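Local coordinates for protein fucose-specific lectin (Aleuria aurantia, PDB 6GKE) that binds L-fucose, with strongest preference for alpha-1,6-linked core fucose on glycoproteins, through five sites between the blades of a six-bladed beta-propeller, at residues F4-A16 / A57-K69. The protein carries 1 engineered substitution. Residues are numbered along the deposited sequence; the frame is centred on the assembly and turned at random. Where two conformers were deposited one is given.
With GOL (glycerol), chain J; EDO (1,2-ethanediol), chain I; EDO (1,2-ethanediol), chain B.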
loop_
_atom_site.group_PDB
_atom_site.type_symbol
_atom_site.label_atom_id
_atom_site.label_comp_id
_atom_site.label_asym_id
_atom_site.label_seq_id
_atom_site.Cartn_x
_atom_site.Cartn_y
_atom_site.Cartn_z
ATOM N N PHE A 4 7.516 0.567 4.748
ATOM C CA PHE A 4 7.391 1.599 3.710
ATOM C C PHE A 4 5.908 1.833 3.413
ATOM O O PHE A 4 5.217 0.921 2.971
ATOM C CB PHE A 4 8.134 1.113 2.465
ATOM C CG PHE A 4 8.382 2.079 1.330
ATOM C CD1 PHE A 4 8.143 3.448 1.405
ATOM C CD2 PHE A 4 8.934 1.579 0.160
ATOM C CE1 PHE A 4 8.438 4.275 0.330
ATOM C CE2 PHE A 4 9.217 2.406 -0.914
ATOM C CZ PHE A 4 8.983 3.756 -0.823
ATOM N N LEU A 5 5.426 3.059 3.634
ATOM C CA LEU A 5 4.036 3.378 3.362
ATOM C C LEU A 5 3.774 3.279 1.856
ATOM O O LEU A 5 4.454 3.910 1.045
ATOM C CB LEU A 5 3.754 4.787 3.881
ATOM C CG LEU A 5 2.352 5.336 3.631
ATOM C CD1 LEU A 5 1.320 4.605 4.477
ATOM C CD2 LEU A 5 2.340 6.834 3.915
ATOM N N TYR A 6 2.743 2.523 1.482
ATOM C CA TYR A 6 2.379 2.389 0.074
ATOM C C TYR A 6 1.846 3.734 -0.423
ATOM O O TYR A 6 0.945 4.299 0.191
ATOM C CB TYR A 6 1.342 1.284 -0.127
ATOM C CG TYR A 6 0.772 1.207 -1.518
ATOM C CD1 TYR A 6 1.590 1.048 -2.624
ATOM C CD2 TYR A 6 -0.593 1.299 -1.725
ATOM C CE1 TYR A 6 1.066 0.968 -3.903
ATOM C CE2 TYR A 6 -1.134 1.207 -2.995
ATOM C CZ TYR A 6 -0.301 1.053 -4.088
ATOM O OH TYR A 6 -0.857 0.963 -5.332
ATOM N N THR A 7 2.414 4.200 -1.537
ATOM C CA THR A 7 2.167 5.522 -2.165
ATOM C C THR A 7 2.791 6.660 -1.350
ATOM O O THR A 7 2.498 7.830 -1.595
ATOM C CB THR A 7 0.701 5.801 -2.553
ATOM O OG1 THR A 7 -0.123 6.105 -1.427
ATOM C CG2 THR A 7 0.097 4.664 -3.345
ATOM N N SER A 8 3.739 6.335 -0.465
ATOM C CA SER A 8 4.654 7.343 0.058
ATOM C C SER A 8 5.318 8.085 -1.102
ATOM O O SER A 8 5.720 7.475 -2.090
ATOM C CB SER A 8 5.724 6.688 0.892
ATOM O OG SER A 8 6.693 7.617 1.355
ATOM N N LYS A 9 5.539 9.386 -0.922
ATOM C CA LYS A 9 6.458 10.083 -1.792
ATOM C C LYS A 9 7.890 9.713 -1.388
ATOM O O LYS A 9 8.135 9.103 -0.348
ATOM C CB LYS A 9 6.185 11.588 -1.788
ATOM C CG LYS A 9 4.926 11.982 -2.553
ATOM C CD LYS A 9 3.615 11.644 -1.868
ATOM C CE LYS A 9 2.460 12.388 -2.505
ATOM N NZ LYS A 9 1.158 12.055 -1.875
ATOM N N ILE A 10 8.827 10.067 -2.264
ATOM C CA ILE A 10 10.234 9.740 -2.103
ATOM C C ILE A 10 11.037 11.004 -2.399
ATOM O O ILE A 10 10.670 11.784 -3.267
ATOM C CB ILE A 10 10.663 8.589 -3.039
ATOM C CG1 ILE A 10 9.725 7.386 -2.940
ATOM C CG2 ILE A 10 12.106 8.186 -2.779
ATOM C CD1 ILE A 10 9.950 6.346 -4.015
ATOM N N ALA A 11 12.152 11.200 -1.696
ATOM C CA ALA A 11 13.113 12.253 -2.039
ATOM C C ALA A 11 14.517 11.672 -1.921
ATOM O O ALA A 11 14.752 10.805 -1.095
ATOM C CB ALA A 11 12.947 13.464 -1.152
ATOM N N ALA A 12 15.440 12.159 -2.750
ATOM C CA ALA A 12 16.774 11.585 -2.785
ATOM C C ALA A 12 17.819 12.656 -3.088
ATOM O O ALA A 12 17.568 13.588 -3.846
ATOM C CB ALA A 12 16.837 10.487 -3.814
ATOM N N ILE A 13 19.011 12.450 -2.521
ATOM C CA ILE A 13 20.164 13.331 -2.698
ATOM C C ILE A 13 21.419 12.466 -2.864
ATOM O O ILE A 13 21.450 11.295 -2.484
ATOM C CB ILE A 13 20.324 14.312 -1.517
ATOM C CG1 ILE A 13 20.451 13.560 -0.188
ATOM C CG2 ILE A 13 19.198 15.337 -1.504
ATOM C CD1 ILE A 13 20.773 14.417 1.014
ATOM N N SER A 14 22.463 13.089 -3.406
ATOM C CA SER A 14 23.729 12.423 -3.653
ATOM C C SER A 14 24.836 13.474 -3.649
ATOM O O SER A 14 24.607 14.602 -4.098
ATOM C CB SER A 14 23.681 11.686 -4.979
ATOM O OG SER A 14 24.860 10.941 -5.246
ATOM N N TRP A 15 26.024 13.093 -3.178
ATOM C CA TRP A 15 27.181 13.963 -3.286
ATOM C C TRP A 15 28.449 13.127 -3.438
ATOM O O TRP A 15 28.542 12.004 -2.956
ATOM C CB TRP A 15 27.285 14.954 -2.116
ATOM C CG TRP A 15 27.499 14.359 -0.758
ATOM C CD1 TRP A 15 28.684 14.210 -0.097
ATOM C CD2 TRP A 15 26.482 13.896 0.146
ATOM N NE1 TRP A 15 28.474 13.670 1.141
ATOM C CE2 TRP A 15 27.135 13.466 1.322
ATOM C CE3 TRP A 15 25.087 13.778 0.076
ATOM C CZ2 TRP A 15 26.444 12.934 2.410
ATOM C CZ3 TRP A 15 24.405 13.251 1.151
ATOM C CH2 TRP A 15 25.076 12.841 2.305
ATOM N N ALA A 16 29.430 13.716 -4.122
ATOM C CA ALA A 16 30.735 13.104 -4.294
ATOM C C ALA A 16 31.473 13.081 -2.949
ATOM O O ALA A 16 31.362 14.020 -2.175
ATOM C CB ALA A 16 31.510 13.862 -5.341
ATOM N N ALA A 57 5.519 13.976 9.160
ATOM C CA ALA A 57 4.687 14.767 8.284
ATOM C C ALA A 57 3.297 14.136 8.250
ATOM O O ALA A 57 3.109 13.020 8.737
ATOM C CB ALA A 57 5.304 14.835 6.910
ATOM N N LYS A 58 2.331 14.826 7.642
ATOM C CA LYS A 58 1.034 14.202 7.459
ATOM C C LYS A 58 1.223 12.905 6.673
ATOM O O LYS A 58 2.139 12.780 5.863
ATOM C CB LYS A 58 0.042 15.124 6.744
ATOM C CG LYS A 58 0.230 15.289 5.241
ATOM C CD LYS A 58 -0.924 16.029 4.604
ATOM C CE LYS A 58 -0.829 16.103 3.097
ATOM N NZ LYS A 58 -2.049 16.725 2.533
ATOM N N LEU A 59 0.346 11.932 6.910
ATOM C CA LEU A 59 0.404 10.710 6.126
ATOM C C LEU A 59 0.233 11.077 4.646
ATOM O O LEU A 59 -0.617 11.891 4.298
ATOM C CB LEU A 59 -0.654 9.705 6.590
ATOM C CG LEU A 59 -0.244 8.784 7.741
ATOM C CD1 LEU A 59 0.849 7.815 7.319
ATOM C CD2 LEU A 59 0.188 9.545 8.979
ATOM N N PHE A 60 1.058 10.462 3.791
ATOM C CA PHE A 60 1.062 10.677 2.328
ATOM C C PHE A 60 1.545 12.093 1.984
ATOM O O PHE A 60 1.295 12.584 0.888
ATOM C CB PHE A 60 -0.302 10.353 1.700
ATOM C CG PHE A 60 -0.832 9.009 2.124
ATOM C CD1 PHE A 60 -0.379 7.848 1.521
ATOM C CD2 PHE A 60 -1.753 8.896 3.154
ATOM C CE1 PHE A 60 -0.832 6.606 1.937
ATOM C CE2 PHE A 60 -2.215 7.654 3.562
ATOM C CZ PHE A 60 -1.750 6.512 2.954
ATOM N N SER A 61 2.308 12.716 2.884
ATOM C CA SER A 61 2.901 14.012 2.623
ATOM C C SER A 61 3.762 13.962 1.371
ATOM O O SER A 61 4.538 13.023 1.170
ATOM C CB SER A 61 3.774 14.441 3.774
ATOM O OG SER A 61 4.453 15.662 3.498
ATOM N N PRO A 62 3.773 15.038 0.560
ATOM C CA PRO A 62 4.814 15.164 -0.452
ATOM C C PRO A 62 6.172 15.367 0.237
ATOM O O PRO A 62 6.232 15.745 1.416
ATOM C CB PRO A 62 4.361 16.384 -1.257
ATOM C CG PRO A 62 3.651 17.235 -0.230
ATOM C CD PRO A 62 2.914 16.235 0.636
ATOM N N LEU A 63 7.249 15.096 -0.505
ATOM C CA LEU A 63 8.620 15.218 -0.007
ATOM C C LEU A 63 9.502 15.814 -1.104
ATOM O O LEU A 63 9.299 15.567 -2.294
ATOM C CB LEU A 63 9.200 13.857 0.380
ATOM C CG LEU A 63 8.542 13.130 1.549
ATOM C CD1 LEU A 63 9.126 11.731 1.689
ATOM C CD2 LEU A 63 8.690 13.901 2.854
ATOM N N ALA A 64 10.530 16.546 -0.671
ATOM C CA ALA A 64 11.619 16.982 -1.533
ATOM C C ALA A 64 12.852 17.158 -0.649
ATOM O O ALA A 64 12.720 17.306 0.560
ATOM C CB ALA A 64 11.267 18.262 -2.265
ATOM N N ALA A 65 14.042 17.150 -1.244
ATOM C CA ALA A 65 15.255 17.301 -0.449
ATOM C C ALA A 65 16.378 17.903 -1.286
ATOM O O ALA A 65 16.456 17.659 -2.495
ATOM C CB ALA A 65 15.685 15.975 0.125
ATOM N N VAL A 66 17.257 18.649 -0.604
ATOM C CA VAL A 66 18.480 19.207 -1.198
ATOM C C VAL A 66 19.636 19.054 -0.208
ATOM O O VAL A 66 19.426 18.865 0.991
ATOM C CB VAL A 66 18.316 20.687 -1.591
ATOM C CG1 VAL A 66 17.274 20.867 -2.680
ATOM C CG2 VAL A 66 18.000 21.571 -0.391
ATOM N N THR A 67 20.858 19.190 -0.727
ATOM C CA THR A 67 22.055 19.082 0.090
ATOM C C THR A 67 23.167 19.960 -0.485
ATOM O O THR A 67 23.211 20.233 -1.680
ATOM C CB THR A 67 22.500 17.617 0.199
ATOM O OG1 THR A 67 23.564 17.472 1.142
ATOM C CG2 THR A 67 22.965 17.042 -1.122
ATOM N N TRP A 68 24.073 20.372 0.396
ATOM C CA TRP A 68 25.311 21.048 0.026
ATOM C C TRP A 68 26.293 20.859 1.184
ATOM O O TRP A 68 25.898 20.432 2.269
ATOM C CB TRP A 68 25.090 22.536 -0.302
ATOM C CG TRP A 68 24.687 23.367 0.879
ATOM C CD1 TRP A 68 25.490 24.147 1.659
ATOM C CD2 TRP A 68 23.364 23.483 1.435
ATOM N NE1 TRP A 68 24.762 24.736 2.656
ATOM C CE2 TRP A 68 23.456 24.345 2.547
ATOM C CE3 TRP A 68 22.112 22.951 1.104
ATOM C CZ2 TRP A 68 22.354 24.671 3.333
ATOM C CZ3 TRP A 68 21.018 23.279 1.876
ATOM C CH2 TRP A 68 21.142 24.125 2.979
ATOM N N LYS A 69 27.564 21.178 0.940
ATOM C CA LYS A 69 28.573 21.094 1.976
ATOM C C LYS A 69 28.834 22.497 2.532
ATOM O O LYS A 69 28.912 23.462 1.798
ATOM C CB LYS A 69 29.845 20.445 1.427
ATOM C CG LYS A 69 30.913 20.175 2.474
ATOM C CD LYS A 69 31.981 19.203 2.013
ATOM C CE LYS A 69 32.547 19.529 0.646
ATOM N NZ LYS A 69 33.714 18.676 0.312
HETATM C C1 GOL J . 15.033 15.783 -4.512
HETATM O O1 GOL J . 13.750 16.220 -4.022
HETATM C C2 GOL J . 14.831 14.484 -5.283
HETATM O O2 GOL J . 13.871 13.751 -4.557
HETATM C C3 GOL J . 14.242 14.882 -6.643
HETATM O O3 GOL J . 13.691 13.786 -7.383
HETATM C C1 EDO I . -1.048 2.879 2.002
HETATM O O1 EDO I . -1.584 3.191 0.720
HETATM C C2 EDO I . -1.627 1.734 2.833
HETATM O O2 EDO I . -0.587 0.996 3.562
HETATM C C1 EDO B . 1.448 -1.265 3.114
HETATM O O1 EDO B . 1.811 -2.277 2.179
HETATM C C2 EDO B . 2.087 0.122 3.052
HETATM O O2 EDO B . 1.129 1.190 3.367
HETATM O O HOH W 1 4.455 10.340 1.603
HETATM O O HOH W 2 11.076 14.409 -4.081
#
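Between I10 and L63, whose carbonyl oxygens I10 O and L63 O come within 4.1 Å, a water donates to both, and a glycerol, probably from the crystallisation liquor, links the backbones further on: its O2 accepts from A12 N and its O1 from A65 N. Strands 10-15 and 64-69 run side by side here, their axes 11° from parallel. A second water accepts from K9 N and donates to S61 O, its oxygen 2.7 Å from S61 O. The direct polar tie is K9: its chain, bent at chi2 (73°), runs over P62 CA and brings NZ to F60 O at 2.8 Å, the ammonium tilted 23° from the carbonyl plane. These are the innermost strands of the first two blades of the six-bladed propeller, lying side by side near its axis, and glycerol also takes in A268 N of the sixth blade. Apolar side chains meet between the blades: A11 CB packs on A65 CB at 3.9 Å, I13 CG2 lies on the same A65, and I13 CD1 reaches T67 CB. T67 turns its hydroxyl to Q75 O, while W15, beside T67 CG2, borders a bound fucose. Ahead of the strands, two type II turns, L5 to S8 and K58 to S61, meet through the F60 ring. L5 CD2 covers one face, 4.0 Å from the F60 centroid and off-centre toward the rim; Y6 O meets the edge in the ring plane, 3.4 Å from F60 CE1. T7 OG1 donates a hydrogen bond to Y6 O; one 1,2-ethanediol donates to that oxygen through O1 and a second accepts from Y6 N, near the second subunit, whose Y6 stacks on this Y6.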